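Local structure of lysozyme, putative (Bacillus anthracis, 2WAG) at residues Gln36-Ala41 with Ile201-Phe206; Phe40-Ala45 with Gln98-Val103. The protein probably cleaves peptidoglycan glycan chains as a family GH25 lysozyme, by a mechanism proposed to retain anomeric configuration through neighbouring-group participation. All coordinates share one frame; numbering follows the deposited sequence.

In the fold
Interactions 1 and 2 start from the same strand, 40-47, and share Phe40 and Ala41; their centres lie 12 Å apart. Along the chain the common strand comes first, followed by the loop 98-103 that leads into strand 103-106, and last by strand 202-206. In the curled sheet of this GH25 barrel, strand 17-21 pairs with both 40-47 and 202-206, whereas strand 69-75 pairs with both 40-47 and 103-106. Each contact therefore reaches past one intervening strand, in the two directions around the barrel. Together they make the first residues of strand 40-47 a meeting point for early, middle and late parts of the catalytic domain.

Interaction 1 of 2, residues Gln36-Ala41 with Ile201-Phe206; sequences QNMKFA and IDLNVF
Phe40 carries its CG between the backbone N and the carbonyl carbon (chi1 64°), which lays the ring against strand 202-206, where it touches Asn204, while Met38 bends at chi2 (-64°) to bring its terminal methyl to Leu203. The phenyl ring meets the strand with its far end. CZ lies 3.9 Å from Asn204 CB, and CE1 is almost as near. The two side chains cross at about a right angle; the ring and amide planes are 39° apart, and the touch is made by CB at the ring edge, close to its plane, not by the amide. Farther along the strand, Phe40 CZ is 4.2 Å from the carbonyl carbon of Val205, and Phe40 CE2 comes within 4.3 Å of Phe206 CB, although the Phe206 ring itself leads away. The second touch is methyl to methyl: Met38 CE stands 3.8 Å from Leu203 CD2, again between chains that cross roughly perpendicularly.

No hydrogen bond joins the two segments, and all the touching residues are buried. The polar end of Asn204 is satisfied elsewhere: OD1 receives the indole N-H of Trp164, and ND2 donates to Asp20. Strand 17-21 pairs with both 40-47 and 202-206, and Leu203 and Ala41 both touch its Val19. Phe182, at the start of strand 182-186, meets Phe40 edge-to-face and also meets the ring of Phe206, so that Phe182 links the two rings.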
loop_
_atom_site.group_PDB
_atom_site.type_symbol
_atom_site.label_atom_id
_atom_site.label_comp_id
_atom_site.label_asym_id
_atom_site.label_seq_id
_atom_site.Cartn_x
_atom_site.Cartn_y
_atom_site.Cartn_z
ATOM N N GLN A 36 -0.046 -16.919 16.368
ATOM C CA GLN A 36 -1.131 -16.730 15.425
ATOM C C GLN A 36 -1.021 -17.620 14.220
ATOM O O GLN A 36 -1.584 -17.321 13.200
ATOM C CB GLN A 36 -1.198 -15.282 14.993
ATOM C CG GLN A 36 -1.626 -14.426 16.174
ATOM C CD GLN A 36 -1.480 -12.999 15.876
ATOM O OE1 GLN A 36 -2.281 -12.439 15.139
ATOM N NE2 GLN A 36 -0.460 -12.379 16.436
ATOM N N ASN A 37 -0.295 -18.722 14.363
ATOM C CA ASN A 37 -0.097 -19.713 13.325
ATOM C C ASN A 37 0.621 -19.134 12.122
ATOM O O ASN A 37 0.401 -19.573 11.023
ATOM C CB ASN A 37 -1.416 -20.374 12.897
ATOM C CG ASN A 37 -1.194 -21.709 12.206
ATOM O OD1 ASN A 37 -0.223 -22.381 12.489
ATOM N ND2 ASN A 37 -2.026 -22.034 11.258
ATOM N N MET A 38 1.457 -18.143 12.319
ATOM C CA MET A 38 2.350 -17.729 11.232
ATOM C C MET A 38 3.472 -18.755 11.148
ATOM O O MET A 38 4.206 -18.971 12.126
ATOM C CB MET A 38 2.924 -16.346 11.493
ATOM C CG MET A 38 1.855 -15.264 11.601
ATOM S SD MET A 38 0.946 -15.031 10.051
ATOM C CE MET A 38 -0.176 -13.747 10.599
ATOM N N LYS A 39 3.616 -19.387 9.987
ATOM C CA LYS A 39 4.578 -20.473 9.830
ATOM C C LYS A 39 5.909 -20.043 9.268
ATOM O O LYS A 39 6.881 -20.801 9.323
ATOM C CB LYS A 39 3.988 -21.620 9.016
ATOM C CG LYS A 39 2.951 -22.360 9.849
ATOM C CD LYS A 39 2.524 -23.638 9.225
ATOM C CE LYS A 39 1.410 -24.237 10.042
ATOM N NZ LYS A 39 1.922 -24.751 11.338
ATOM N N PHE A 40 5.957 -18.844 8.700
ATOM C CA PHE A 40 7.190 -18.370 8.081
ATOM C C PHE A 40 7.265 -16.865 8.132
ATOM O O PHE A 40 6.252 -16.172 8.304
ATOM C CB PHE A 40 7.369 -18.882 6.631
ATOM C CG PHE A 40 6.320 -18.391 5.643
ATOM C CD1 PHE A 40 6.512 -17.229 4.915
ATOM C CD2 PHE A 40 5.188 -19.154 5.387
ATOM C CE1 PHE A 40 5.546 -16.798 3.981
ATOM C CE2 PHE A 40 4.225 -18.755 4.465
ATOM C CZ PHE A 40 4.403 -17.561 3.755
ATOM N N ALA A 41 8.474 -16.371 7.943
ATOM C CA ALA A 41 8.769 -14.964 7.837
ATOM C C ALA A 41 9.867 -14.733 6.800
ATOM O O ALA A 41 10.815 -15.414 6.792
ATOM C CB ALA A 41 9.127 -14.394 9.139
ATOM N N ILE A 201 1.306 -4.770 8.025
ATOM C CA ILE A 201 2.233 -5.862 7.876
ATOM C C ILE A 201 1.699 -6.765 6.774
ATOM O O ILE A 201 0.504 -7.071 6.701
ATOM C CB ILE A 201 2.358 -6.643 9.172
ATOM C CG1 ILE A 201 3.473 -7.693 9.064
ATOM C CG2 ILE A 201 0.986 -7.211 9.569
ATOM C CD1 ILE A 201 3.821 -8.284 10.395
ATOM N N ASP A 202 2.590 -7.151 5.877
ATOM C CA ASP A 202 2.250 -7.991 4.746
ATOM C C ASP A 202 2.022 -9.448 5.149
ATOM O O ASP A 202 2.851 -10.032 5.860
ATOM C CB ASP A 202 3.438 -8.023 3.776
ATOM C CG ASP A 202 3.706 -6.684 3.090
ATOM O OD1 ASP A 202 2.790 -5.835 2.977
ATOM O OD2 ASP A 202 4.864 -6.499 2.626
ATOM N N LEU A 203 0.940 -10.007 4.648
ATOM C CA LEU A 203 0.652 -11.430 4.852
ATOM C C LEU A 203 0.629 -12.194 3.564
ATOM O O LEU A 203 0.265 -11.709 2.546
ATOM C CB LEU A 203 -0.656 -11.677 5.635
ATOM C CG LEU A 203 -0.810 -10.908 6.972
ATOM C CD1 LEU A 203 -2.161 -11.310 7.583
ATOM C CD2 LEU A 203 0.285 -11.176 7.908
ATOM N N ASN A 204 1.052 -13.441 3.701
ATOM C CA ASN A 204 1.328 -14.272 2.562
ATOM C C ASN A 204 0.894 -15.711 2.751
ATOM O O ASN A 204 0.801 -16.120 3.813
ATOM C CB ASN A 204 2.861 -14.325 2.328
ATOM C CG ASN A 204 3.512 -12.953 2.167
ATOM O OD1 ASN A 204 3.542 -12.419 1.168
ATOM N ND2 ASN A 204 3.986 -12.445 3.238
ATOM N N VAL A 205 0.648 -16.444 1.678
ATOM C CA VAL A 205 0.533 -17.903 1.806
ATOM C C VAL A 205 1.523 -18.617 0.879
ATOM O O VAL A 205 1.896 -18.102 -0.177
ATOM C CB VAL A 205 -0.897 -18.451 1.521
ATOM C CG1 VAL A 205 -1.828 -18.037 2.641
ATOM C CG2 VAL A 205 -1.418 -18.017 0.144
ATOM N N PHE A 206 1.925 -19.809 1.317
ATOM C CA PHE A 206 2.647 -20.775 0.484
ATOM C C PHE A 206 1.627 -21.551 -0.352
ATOM O O PHE A 206 0.468 -21.674 0.049
ATOM C CB PHE A 206 3.395 -21.687 1.463
ATOM C CG PHE A 206 4.199 -22.812 0.837
ATOM C CD1 PHE A 206 5.315 -22.563 0.057
ATOM C CD2 PHE A 206 3.879 -24.136 1.129
ATOM C CE1 PHE A 206 6.089 -23.615 -0.443
ATOM C CE2 PHE A 206 4.645 -25.190 0.614
ATOM C CZ PHE A 206 5.735 -24.928 -0.164
#

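Interaction 2 of 2, residues Phe40-Ala45 with Gln98-Val103; sequences FAFIKA and QALPPV
The interior of the barrel in this GH25 catalytic domain is filled here by an aromatic residue of strand 40-47 and by residues of the loop that enters strand 103-106, together with Val103, the strand's first residue. Phe42 is the centre of the contact, met by Leu100, Pro101 and Val103. Leu100 sets its CD1 methyl over one face of the ring: CD1 stands 4.2 Å from the Phe42 ring centroid, 28° off the normal, a CH-pi contact. The same methyl is 3.7 Å from Phe42 CZ, and the two side chains cross at about a right angle. Leu100 CD1 also reaches 3.8 Å from Phe40 CB, so one methyl bridges two successive inward-facing residues of the strand. At the edge of the Phe42 ring, the carbonyl O of Pro101 lies near the ring plane, 3.7 Å from Phe42 CE1. Val103 places CG2 anti to its own carbonyl carbon, with CG1 anti to the backbone N (chi1 173°), and this brings CG2 up to the ring obliquely, 3.5 Å from Phe42 CE1 and equally near Phe42 CD1, a close fit.

Strand 69-75 runs between strands 40-47 and 103-106 and pairs with both; its Tyr73 touches Val103. Ile142 of strand 142-145 packs on Phe42, Pro101 and Val103, and the rings of Trp164 and Phe182 also meet Phe42.

With no hydrogen bond across the segments, the contact probably rests mainly on dispersion and close fit. The slightly positive C-H edge of Phe42 facing the Pro101 carbonyl and its pi face under the Leu100 methyl probably add a modest orientational preference for the ring within this buried apolar setting.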
loop_
_atom_site.group_PDB
_atom_site.type_symbol
_atom_site.label_atom_id
_atom_site.label_comp_id
_atom_site.label_asym_id
_atom_site.label_seq_id
_atom_site.Cartn_x
_atom_site.Cartn_y
_atom_site.Cartn_z
ATOM N N PHE A 40 5.957 -18.844 8.700
ATOM C CA PHE A 40 7.190 -18.370 8.081
ATOM C C PHE A 40 7.265 -16.865 8.132
ATOM O O PHE A 40 6.252 -16.172 8.304
ATOM C CB PHE A 40 7.369 -18.882 6.631
ATOM C CG PHE A 40 6.320 -18.391 5.643
ATOM C CD1 PHE A 40 6.512 -17.229 4.915
ATOM C CD2 PHE A 40 5.188 -19.154 5.387
ATOM C CE1 PHE A 40 5.546 -16.798 3.981
ATOM C CE2 PHE A 40 4.225 -18.755 4.465
ATOM C CZ PHE A 40 4.403 -17.561 3.755
ATOM N N ALA A 41 8.474 -16.371 7.943
ATOM C CA ALA A 41 8.769 -14.964 7.837
ATOM C C ALA A 41 9.867 -14.733 6.800
ATOM O O ALA A 41 10.815 -15.414 6.792
ATOM C CB ALA A 41 9.127 -14.394 9.139
ATOM N N PHE A 42 9.675 -13.751 5.955
ATOM C CA PHE A 42 10.762 -13.218 5.135
ATOM C C PHE A 42 11.071 -11.808 5.629
ATOM O O PHE A 42 10.176 -10.957 5.694
ATOM C CB PHE A 42 10.375 -13.198 3.656
ATOM C CG PHE A 42 10.360 -14.566 3.008
ATOM C CD1 PHE A 42 11.552 -15.213 2.697
ATOM C CD2 PHE A 42 9.167 -15.202 2.723
ATOM C CE1 PHE A 42 11.547 -16.467 2.093
ATOM C CE2 PHE A 42 9.157 -16.471 2.117
ATOM C CZ PHE A 42 10.351 -17.092 1.810
ATOM N N ILE A 43 12.324 -11.575 6.004
ATOM C CA ILE A 43 12.730 -10.352 6.649
ATOM C C ILE A 43 13.627 -9.556 5.723
ATOM O O ILE A 43 14.582 -10.098 5.172
ATOM C CB ILE A 43 13.514 -10.693 7.940
ATOM C CG1 ILE A 43 12.671 -11.552 8.895
ATOM C CG2 ILE A 43 14.053 -9.419 8.624
ATOM C CD1 ILE A 43 13.504 -12.181 9.979
ATOM N N LYS A 44 13.351 -8.266 5.528
ATOM C CA LYS A 44 14.235 -7.459 4.676
ATOM C C LYS A 44 15.626 -7.361 5.296
ATOM O O LYS A 44 15.752 -6.981 6.467
ATOM C CB LYS A 44 13.700 -6.050 4.489
ATOM C CG LYS A 44 14.573 -5.270 3.512
ATOM C CD LYS A 44 14.038 -3.858 3.265
ATOM C CE LYS A 44 14.978 -3.082 2.346
ATOM N NZ LYS A 44 14.498 -1.679 2.173
ATOM N N ALA A 45 16.656 -7.693 4.505
ATOM C CA ALA A 45 18.040 -7.531 4.932
ATOM C C ALA A 45 18.682 -6.321 4.288
ATOM O O ALA A 45 19.202 -5.453 4.986
ATOM C CB ALA A 45 18.836 -8.793 4.593
ATOM N N GLN A 98 18.687 -24.717 7.452
ATOM C CA GLN A 98 17.257 -24.747 7.722
ATOM C C GLN A 98 16.507 -23.464 7.320
ATOM O O GLN A 98 15.285 -23.401 7.426
ATOM C CB GLN A 98 16.984 -25.068 9.200
ATOM C CG GLN A 98 17.623 -26.370 9.684
ATOM C CD GLN A 98 17.163 -27.592 8.919
ATOM O OE1 GLN A 98 15.997 -27.704 8.535
ATOM N NE2 GLN A 98 18.085 -28.535 8.706
ATOM N N ALA A 99 17.210 -22.451 6.906
ATOM C CA ALA A 99 16.582 -21.237 6.453
ATOM C C ALA A 99 15.779 -21.448 5.195
ATOM O O ALA A 99 16.011 -22.343 4.440
ATOM C CB ALA A 99 17.626 -20.180 6.184
ATOM N N LEU A 100 14.833 -20.549 4.972
ATOM C CA LEU A 100 14.191 -20.493 3.663
ATOM C C LEU A 100 15.161 -19.960 2.598
ATOM O O LEU A 100 16.139 -19.302 2.920
ATOM C CB LEU A 100 12.937 -19.609 3.738
ATOM C CG LEU A 100 11.840 -20.200 4.623
ATOM C CD1 LEU A 100 10.764 -19.155 4.878
ATOM C CD2 LEU A 100 11.243 -21.414 3.944
ATOM N N PRO A 101 14.885 -20.237 1.320
ATOM C CA PRO A 101 15.743 -19.714 0.253
ATOM C C PRO A 101 15.749 -18.188 0.237
ATOM O O PRO A 101 14.786 -17.543 0.705
ATOM C CB PRO A 101 15.104 -20.262 -1.020
ATOM C CG PRO A 101 14.306 -21.489 -0.550
ATOM C CD PRO A 101 13.792 -21.070 0.798
ATOM N N PRO A 102 16.804 -17.604 -0.334
ATOM C CA PRO A 102 16.847 -16.148 -0.465
ATOM C C PRO A 102 15.801 -15.634 -1.437
ATOM O O PRO A 102 15.427 -16.329 -2.392
ATOM C CB PRO A 102 18.244 -15.874 -1.031
ATOM C CG PRO A 102 18.752 -17.148 -1.530
ATOM C CD PRO A 102 17.955 -18.278 -0.970
ATOM N N VAL A 103 15.330 -14.425 -1.169
ATOM C CA VAL A 103 14.394 -13.744 -2.037
ATOM C C VAL A 103 14.991 -12.457 -2.618
ATOM O O VAL A 103 15.609 -11.726 -1.913
ATOM C CB VAL A 103 13.138 -13.361 -1.265
ATOM C CG1 VAL A 103 12.198 -12.493 -2.074
ATOM C CG2 VAL A 103 12.448 -14.588 -0.678
#